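Local coordinates for trans-4-hydroxy-L-proline dehydratase (PDB 6VXC), which uses a glycyl radical to dehydrate trans-4-hydroxy-L-proline to (S)-1-pyrroline-5-carboxylate in the anaerobic breakdown of hydroxyproline, at residues Y164-F169 with P487-Q492; Q278-Y283 with Q307-F312. All coordinates share one frame; numbering follows the deposited sequence.

From the N terminus, the chain first runs through helix 158-166, whose C-terminal end supplies 164-169. It then passes through helix 276-293 and on to helix 305-318, where 307-312 packs back on 278-283; this is interaction 2, a local loop with 23 residues between its segments. Interaction 1 closes much later, when the turn after strand 485-486 brings 487-492 to the end of helix 158-166, so the short loop lies wholly within the long one. The two contacts are on opposite sides of the chain's centre, their centres 49 Å apart. Interaction 1 ties a helix end to a two-stranded hairpin, interaction 2 two consecutive helices, 276-293 and 305-318.

Interaction 1 (Y164-F169 with P487-Q492)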
ATOM      1  N   TYR A 164      -8.422  19.228  -6.190  1.00 13.18           N
ATOM      2  CA  TYR A 164      -8.868  17.874  -5.877  1.00 14.03           C
ATOM      3  C   TYR A 164      -9.964  17.419  -6.834  1.00 18.11           C
ATOM      4  O   TYR A 164      -9.864  16.353  -7.461  1.00 13.44           O
ATOM      5  CB  TYR A 164      -9.339  17.833  -4.413  1.00 13.69           C
ATOM      6  CG  TYR A 164     -10.102  16.594  -3.989  1.00 16.44           C
ATOM      7  CD1 TYR A 164      -9.456  15.374  -3.790  1.00 13.72           C
ATOM      8  CD2 TYR A 164     -11.467  16.661  -3.727  1.00 19.66           C
ATOM      9  CE1 TYR A 164     -10.160  14.256  -3.385  1.00 16.17           C
ATOM     10  CE2 TYR A 164     -12.177  15.558  -3.312  1.00 20.28           C
ATOM     11  CZ  TYR A 164     -11.527  14.359  -3.145  1.00 20.40           C
ATOM     12  OH  TYR A 164     -12.275  13.283  -2.739  1.00 20.87           O
ATOM     13  N   GLU A 165     -10.984  18.257  -7.020  1.00 16.82           N
ATOM     14  CA  GLU A 165     -12.101  17.891  -7.884  1.00 15.73           C
ATOM     15  C   GLU A 165     -11.674  17.728  -9.333  1.00 16.06           C
ATOM     16  O   GLU A 165     -12.284  16.945 -10.064  1.00 17.74           O
ATOM     17  CB  GLU A 165     -13.206  18.937  -7.771  1.00 18.90           C
ATOM     18  CG  GLU A 165     -14.046  18.754  -6.553  1.00 22.76           C
ATOM     19  CD  GLU A 165     -14.937  19.943  -6.300  1.00 36.13           C
ATOM     20  OE1 GLU A 165     -15.037  20.810  -7.204  1.00 39.85           O
ATOM     21  OE2 GLU A 165     -15.519  20.017  -5.197  1.00 38.65           O
ATOM     22  N   ALA A 166     -10.647  18.455  -9.766  1.00 12.86           N
ATOM     23  CA  ALA A 166     -10.155  18.382 -11.139  1.00 13.63           C
ATOM     24  C   ALA A 166      -9.205  17.214 -11.400  1.00 12.71           C
ATOM     25  O   ALA A 166      -8.796  17.016 -12.544  1.00 14.67           O
ATOM     26  CB  ALA A 166      -9.434  19.680 -11.498  1.00 10.82           C
ATOM     27  N   GLY A 167      -8.827  16.456 -10.382  1.00 12.79           N
ATOM     28  CA  GLY A 167      -7.900  15.364 -10.582  1.00 12.78           C
ATOM     29  C   GLY A 167      -6.441  15.760 -10.617  1.00 13.36           C
ATOM     30  O   GLY A 167      -5.634  15.003 -11.157  1.00 13.98           O
ATOM     31  N   MET A 168      -6.071  16.916 -10.038  1.00 12.14           N
ATOM     32  CA  MET A 168      -4.661  17.271  -9.918  1.00 11.98           C
ATOM     33  C   MET A 168      -3.944  16.377  -8.908  1.00 11.97           C
ATOM     34  O   MET A 168      -2.733  16.169  -9.008  1.00 12.67           O
ATOM     35  CB  MET A 168      -4.497  18.740  -9.491  1.00 12.91           C
ATOM     36  CG  MET A 168      -5.088  19.777 -10.440  1.00 13.06           C
ATOM     37  SD  MET A 168      -4.575  19.519 -12.171  1.00 14.96           S
ATOM     38  CE  MET A 168      -2.775  19.558 -12.073  1.00 11.01           C
ATOM     39  N   PHE A 169      -4.651  15.912  -7.891  1.00 12.22           N
ATOM     40  CA  PHE A 169      -4.039  15.069  -6.874  1.00 12.81           C
ATOM     41  C   PHE A 169      -5.160  14.368  -6.124  1.00 12.36           C
ATOM     42  O   PHE A 169      -6.336  14.680  -6.311  1.00 12.60           O
ATOM     43  CB  PHE A 169      -3.120  15.877  -5.949  1.00 10.86           C
ATOM     44  CG  PHE A 169      -3.793  17.049  -5.236  1.00 14.85           C
ATOM     45  CD1 PHE A 169      -4.636  16.833  -4.149  1.00 11.62           C
ATOM     46  CD2 PHE A 169      -3.529  18.357  -5.615  1.00 11.57           C
ATOM     47  CE1 PHE A 169      -5.223  17.915  -3.460  1.00 13.11           C
ATOM     48  CE2 PHE A 169      -4.118  19.449  -4.942  1.00 11.53           C
ATOM     49  CZ  PHE A 169      -4.969  19.223  -3.864  1.00 11.94           C
ATOM     50  N   PRO A 487      -8.326  22.451 -19.334  1.00 19.93           N
ATOM     51  CA  PRO A 487      -9.255  22.300 -20.458  1.00 20.29           C
ATOM     52  C   PRO A 487     -10.374  21.315 -20.192  1.00 19.65           C
ATOM     53  O   PRO A 487     -11.367  21.324 -20.927  1.00 18.47           O
ATOM     54  CB  PRO A 487      -8.354  21.798 -21.599  1.00 23.18           C
ATOM     55  CG  PRO A 487      -6.959  21.898 -21.098  1.00 24.99           C
ATOM     56  CD  PRO A 487      -7.016  21.859 -19.627  1.00 16.85           C
ATOM     57  N   ILE A 488     -10.230  20.440 -19.198  1.00 18.69           N
ATOM     58  CA  ILE A 488     -11.233  19.418 -18.921  1.00 18.64           C
ATOM     59  C   ILE A 488     -12.285  19.934 -17.938  1.00 21.05           C
ATOM     60  O   ILE A 488     -13.481  19.930 -18.241  1.00 21.45           O
ATOM     61  CB  ILE A 488     -10.572  18.122 -18.408  1.00 16.46           C
ATOM     62  CG1 ILE A 488      -9.509  17.636 -19.394  1.00 13.86           C
ATOM     63  CG2 ILE A 488     -11.622  17.044 -18.160  1.00 14.61           C
ATOM     64  CD1 ILE A 488     -10.008  17.428 -20.822  1.00 17.64           C
ATOM     65  N   SER A 489     -11.866  20.361 -16.748  1.00 18.12           N
ATOM     66  CA  SER A 489     -12.857  20.932 -15.842  1.00 21.91           C
ATOM     67  C   SER A 489     -13.291  22.327 -16.265  1.00 23.11           C
ATOM     68  O   SER A 489     -14.239  22.855 -15.680  1.00 24.34           O
ATOM     69  CB  SER A 489     -12.336  20.978 -14.406  1.00 18.86           C
ATOM     70  OG  SER A 489     -11.345  21.977 -14.268  1.00 22.71           O
ATOM     71  N   LYS A 490     -12.630  22.925 -17.262  1.00 24.49           N
ATOM     72  CA  LYS A 490     -12.982  24.252 -17.766  1.00 22.68           C
ATOM     73  C   LYS A 490     -12.967  25.288 -16.643  1.00 24.50           C
ATOM     74  O   LYS A 490     -13.802  26.190 -16.586  1.00 26.44           O
ATOM     75  CB  LYS A 490     -14.336  24.213 -18.479  1.00 23.93           C
ATOM     76  CG  LYS A 490     -14.248  23.756 -19.953  1.00 27.63           C
ATOM     77  CD  LYS A 490     -15.413  22.854 -20.344  1.00 32.04           C
ATOM     78  CE  LYS A 490     -16.012  23.193 -21.698  1.00 36.58           C
ATOM     79  NZ  LYS A 490     -14.977  23.438 -22.747  1.00 45.30           N
ATOM     80  N   LYS A 491     -12.004  25.146 -15.735  1.00 20.54           N
ATOM     81  CA  LYS A 491     -11.811  26.072 -14.632  1.00 19.09           C
ATOM     82  C   LYS A 491     -10.349  26.479 -14.561  1.00 19.89           C
ATOM     83  O   LYS A 491      -9.459  25.768 -15.046  1.00 18.90           O
ATOM     84  CB  LYS A 491     -12.225  25.468 -13.287  1.00 20.57           C
ATOM     85  CG  LYS A 491     -13.662  25.022 -13.239  1.00 27.12           C
ATOM     86  CD  LYS A 491     -14.224  25.049 -11.819  1.00 30.14           C
ATOM     87  CE  LYS A 491     -13.372  24.316 -10.821  1.00 30.43           C
ATOM     88  NZ  LYS A 491     -14.081  24.141  -9.501  1.00 29.37           N
ATOM     89  N   GLN A 492     -10.115  27.633 -13.937  1.00 15.24           N
ATOM     90  CA  GLN A 492      -8.765  28.088 -13.616  1.00 17.78           C
ATOM     91  C   GLN A 492      -8.298  27.338 -12.371  1.00 19.72           C
ATOM     92  O   GLN A 492      -8.671  27.681 -11.251  1.00 23.28           O
ATOM     93  CB  GLN A 492      -8.748  29.596 -13.387  1.00 19.24           C
ATOM     94  CG  GLN A 492      -7.353  30.180 -13.208  1.00 21.07           C
ATOM     95  CD  GLN A 492      -6.531  30.165 -14.492  1.00 18.24           C
ATOM     96  OE1 GLN A 492      -7.047  29.900 -15.572  1.00 21.43           O
ATOM     97  NE2 GLN A 492      -5.244  30.427 -14.370  1.00 19.60           N
TER
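The C-terminal end of helix 158-166, closed by a Schellman motif, meets the turn of the small antiparallel hairpin 485-492 through two loose side-chain contacts, A166 with S489 and E165 with K491. A166 CB lies 4.1 Å from S489 OG, a van der Waals approach in which the hydroxyl is engaged elsewhere. With OG between the backbone N and the carbonyl carbon (chi1 72°), S489 hydrogen-bonds to OD2 of D486, the last residue of strand 485-486. The other carboxylate oxygen of D486, OD1, accepts the backbone N of I488, so the one carboxylate bonds to two residues of the turn, and A166 also touches D486. The CA atoms of A166 and S489, 6.0 Å apart, mark the closest backbone approach of the two segments.

Both segments belong to the pyruvate formate lyase-like region of this glycyl radical enzyme, and they meet away from C454 and E456, the residues inferred by similarity to be the radical cysteine and the proton acceptor. Two residues beyond S489, K491 lies against A162 in the preceding part of helix 158-166. Its chain bends at chi3 (-52°) and brings NZ to 4.2 Å from OE1 of E165, whose own chain is extended beyond CG. The two chains run obliquely past each other, and the distance is too long for a salt bridge; as both residues are exposed, the attraction is probably weakened by solvent. G167 is the first residue to leave helical backbone angles (phi 82°), and its N bonds to Y164 O at 3.1 Å, part of the Schellman motif. G167 O accepts a bond from N472 ND2, and M168 touches both helix 473-481 and helix 506-538.

Interaction 2 (Q278-Y283 with Q307-F312); sequences QAIQMY and QHLNPF
A279 CB sits over one face of the F312 ring, 3.9 Å from its centroid and 13° off the ring normal, a CH-pi contact placed almost centrally. The same methyl carbon is 3.9 Å from L309 CD2, so A279 fits between two side chains one helical turn apart on the opposing helix. L309 continues the contact toward I280: its CD2 lies 4.0 Å from I280 CG1, and its CD1 approaches I280 CD1 at 4.2 Å. These two branched chains meet at about a right angle. In I280, CG1 is anti to the carbonyl carbon (chi1 -69°), which brings it to L309 CD2 although the residue's CB does not face the neighbouring helix; the extended chi2 then carries CD1 on to L309 CD1.

This is plain packing of two consecutive helices in the pyruvate formate lyase-like region, away from C454 and E456. The segments run roughly antiparallel, at 148°, with their axes 10.6 Å apart at closest approach. A279 and L309 mark the nearest backbone approach, their CA atoms 7.2 Å apart. Helix 305-318 is kinked at P311, whose N lacks a hydrogen bond to the preceding turn. H308 O lies at the edge of the F312 ring, in its plane, while R315 makes a cation-pi contact with the ring and Y188 touches the F312 side chain. From helix 324-339, L331 touches both I280 and L309, and L330 touches I280. All four residues in direct contact are buried and no hydrogen bond joins the two segments, so their cohesion is probably that of dispersion and exclusion of water.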
ATOM      1  N   GLN A 278       2.839 -19.977  18.402  1.00 13.90           N
ATOM      2  CA  GLN A 278       2.395 -18.830  19.193  1.00 15.07           C
ATOM      3  C   GLN A 278       2.847 -17.517  18.574  1.00 14.56           C
ATOM      4  O   GLN A 278       2.137 -16.515  18.688  1.00 12.15           O
ATOM      5  CB  GLN A 278       2.909 -18.929  20.630  1.00 12.35           C
ATOM      6  CG  GLN A 278       2.198 -20.001  21.418  1.00 14.01           C
ATOM      7  CD  GLN A 278       2.925 -20.400  22.680  1.00 12.50           C
ATOM      8  OE1 GLN A 278       3.834 -19.710  23.145  1.00 17.66           O
ATOM      9  NE2 GLN A 278       2.526 -21.519  23.245  1.00 12.32           N
ATOM     10  N   ALA A 279       4.029 -17.502  17.948  1.00 13.41           N
ATOM     11  CA  ALA A 279       4.516 -16.290  17.297  1.00 15.39           C
ATOM     12  C   ALA A 279       3.595 -15.869  16.161  1.00 14.06           C
ATOM     13  O   ALA A 279       3.314 -14.678  15.988  1.00 13.75           O
ATOM     14  CB  ALA A 279       5.945 -16.486  16.799  1.00 11.06           C
ATOM     15  N   ILE A 280       3.107 -16.834  15.383  1.00 14.13           N
ATOM     16  CA  ILE A 280       2.199 -16.506  14.290  1.00 14.27           C
ATOM     17  C   ILE A 280       0.858 -16.028  14.829  1.00 14.42           C
ATOM     18  O   ILE A 280       0.281 -15.059  14.322  1.00 12.99           O
ATOM     19  CB  ILE A 280       2.051 -17.704  13.330  1.00 12.09           C
ATOM     20  CG1 ILE A 280       3.365 -17.952  12.569  1.00  9.32           C
ATOM     21  CG2 ILE A 280       0.850 -17.506  12.403  1.00  9.44           C
ATOM     22  CD1 ILE A 280       3.358 -19.211  11.750  1.00 12.82           C
ATOM     23  N   GLN A 281       0.336 -16.698  15.860  1.00 15.24           N
ATOM     24  CA  GLN A 281      -0.938 -16.276  16.429  1.00 12.64           C
ATOM     25  C   GLN A 281      -0.826 -14.905  17.087  1.00 12.28           C
ATOM     26  O   GLN A 281      -1.750 -14.093  16.983  1.00 13.25           O
ATOM     27  CB  GLN A 281      -1.444 -17.322  17.430  1.00 14.52           C
ATOM     28  CG  GLN A 281      -2.797 -16.987  18.091  1.00 15.23           C
ATOM     29  CD  GLN A 281      -3.972 -16.989  17.111  1.00 15.28           C
ATOM     30  OE1 GLN A 281      -4.434 -18.043  16.702  1.00 17.85           O
ATOM     31  NE2 GLN A 281      -4.474 -15.804  16.757  1.00 16.61           N
ATOM     32  N   MET A 282       0.296 -14.624  17.752  1.00 13.07           N
ATOM     33  CA  MET A 282       0.512 -13.284  18.305  1.00 13.03           C
ATOM     34  C   MET A 282       0.484 -12.232  17.195  1.00 13.64           C
ATOM     35  O   MET A 282      -0.216 -11.219  17.304  1.00 14.66           O
ATOM     36  CB  MET A 282       1.838 -13.227  19.080  1.00 11.16           C
ATOM     37  CG  MET A 282       2.333 -11.815  19.462  1.00 12.15           C
ATOM     38  SD  MET A 282       1.328 -10.980  20.734  1.00 17.08           S
ATOM     39  CE  MET A 282       2.268 -11.402  22.189  1.00 14.90           C
ATOM     40  N   TYR A 283       1.220 -12.462  16.104  1.00 12.86           N
ATOM     41  CA  TYR A 283       1.181 -11.497  15.016  1.00 11.06           C
ATOM     42  C   TYR A 283      -0.246 -11.287  14.534  1.00 13.02           C
ATOM     43  O   TYR A 283      -0.679 -10.144  14.342  1.00 14.06           O
ATOM     44  CB  TYR A 283       2.065 -11.903  13.827  1.00 11.93           C
ATOM     45  CG  TYR A 283       1.692 -10.973  12.696  1.00 12.46           C
ATOM     46  CD1 TYR A 283       2.178  -9.672  12.662  1.00 10.93           C
ATOM     47  CD2 TYR A 283       0.722 -11.330  11.773  1.00 12.91           C
ATOM     48  CE1 TYR A 283       1.774  -8.792  11.692  1.00 10.47           C
ATOM     49  CE2 TYR A 283       0.304 -10.443  10.800  1.00 10.65           C
ATOM     50  CZ  TYR A 283       0.829  -9.177  10.777  1.00  9.67           C
ATOM     51  OH  TYR A 283       0.422  -8.301   9.821  1.00 13.26           O
ATOM     52  N   GLN A 307      12.781 -13.430   9.217  1.00 11.93           N
ATOM     53  CA  GLN A 307      13.730 -13.120  10.283  1.00 12.16           C
ATOM     54  C   GLN A 307      13.108 -13.334  11.662  1.00 12.93           C
ATOM     55  O   GLN A 307      13.774 -13.827  12.577  1.00 14.53           O
ATOM     56  CB  GLN A 307      14.247 -11.685  10.152  1.00 11.17           C
ATOM     57  CG  GLN A 307      14.867 -11.339   8.774  1.00  9.74           C
ATOM     58  CD  GLN A 307      15.941 -12.317   8.358  1.00 13.10           C
ATOM     59  OE1 GLN A 307      17.017 -12.383   8.969  1.00 14.54           O
ATOM     60  NE2 GLN A 307      15.649 -13.108   7.331  1.00 11.77           N
ATOM     61  N   HIS A 308      11.835 -12.982  11.832  1.00 12.36           N
ATOM     62  CA  HIS A 308      11.221 -13.103  13.152  1.00 14.86           C
ATOM     63  C   HIS A 308      10.941 -14.561  13.502  1.00 14.12           C
ATOM     64  O   HIS A 308      11.071 -14.953  14.665  1.00 15.70           O
ATOM     65  CB  HIS A 308       9.941 -12.262  13.224  1.00 12.51           C
ATOM     66  CG  HIS A 308      10.174 -10.818  12.918  1.00 13.00           C
ATOM     67  ND1 HIS A 308       9.466 -10.134  11.952  1.00 14.57           N
ATOM     68  CD2 HIS A 308      11.086  -9.945  13.406  1.00 11.94           C
ATOM     69  CE1 HIS A 308       9.923  -8.898  11.870  1.00 11.13           C
ATOM     70  NE2 HIS A 308      10.905  -8.757  12.742  1.00 16.97           N
ATOM     71  N   LEU A 309      10.542 -15.371  12.515  1.00 13.64           N
ATOM     72  CA  LEU A 309      10.143 -16.747  12.799  1.00 13.43           C
ATOM     73  C   LEU A 309      11.325 -17.709  12.895  1.00 14.59           C
ATOM     74  O   LEU A 309      11.217 -18.733  13.572  1.00 17.74           O
ATOM     75  CB  LEU A 309       9.161 -17.247  11.742  1.00 13.26           C
ATOM     76  CG  LEU A 309       7.754 -16.647  11.739  1.00 12.52           C
ATOM     77  CD1 LEU A 309       6.899 -17.328  10.683  1.00 11.03           C
ATOM     78  CD2 LEU A 309       7.092 -16.730  13.123  1.00 15.05           C
ATOM     79  N   ASN A 310      12.445 -17.413  12.245  1.00 15.49           N
ATOM     80  CA  ASN A 310      13.518 -18.404  12.181  1.00 17.95           C
ATOM     81  C   ASN A 310      14.033 -18.831  13.550  1.00 18.13           C
ATOM     82  O   ASN A 310      14.286 -20.032  13.727  1.00 17.53           O
ATOM     83  CB  ASN A 310      14.675 -17.895  11.312  1.00 15.39           C
ATOM     84  CG  ASN A 310      15.676 -19.005  10.991  1.00 18.57           C
ATOM     85  OD1 ASN A 310      15.330 -20.009  10.360  1.00 16.33           O
ATOM     86  ND2 ASN A 310      16.913 -18.838  11.441  1.00 18.78           N
ATOM     87  N   PRO A 311      14.231 -17.940  14.530  1.00 17.25           N
ATOM     88  CA  PRO A 311      14.639 -18.425  15.863  1.00 15.40           C
ATOM     89  C   PRO A 311      13.641 -19.398  16.470  1.00 16.53           C
ATOM     90  O   PRO A 311      14.040 -20.425  17.034  1.00 17.66           O
ATOM     91  CB  PRO A 311      14.770 -17.127  16.683  1.00 17.68           C
ATOM     92  CG  PRO A 311      15.078 -16.074  15.652  1.00 19.93           C
ATOM     93  CD  PRO A 311      14.269 -16.467  14.437  1.00 15.37           C
ATOM     94  N   PHE A 312      12.344 -19.122  16.327  1.00 15.00           N
ATOM     95  CA  PHE A 312      11.325 -20.042  16.811  1.00 14.34           C
ATOM     96  C   PHE A 312      11.381 -21.364  16.058  1.00 16.79           C
ATOM     97  O   PHE A 312      11.312 -22.439  16.669  1.00 18.27           O
ATOM     98  CB  PHE A 312       9.941 -19.403  16.653  1.00 15.84           C
ATOM     99  CG  PHE A 312       9.704 -18.196  17.543  1.00 14.52           C
ATOM    100  CD1 PHE A 312       9.389 -18.350  18.876  1.00 16.38           C
ATOM    101  CD2 PHE A 312       9.842 -16.923  17.042  1.00 16.73           C
ATOM    102  CE1 PHE A 312       9.171 -17.257  19.681  1.00 18.50           C
ATOM    103  CE2 PHE A 312       9.640 -15.815  17.842  1.00 15.83           C
ATOM    104  CZ  PHE A 312       9.303 -15.981  19.162  1.00 18.26           C
TER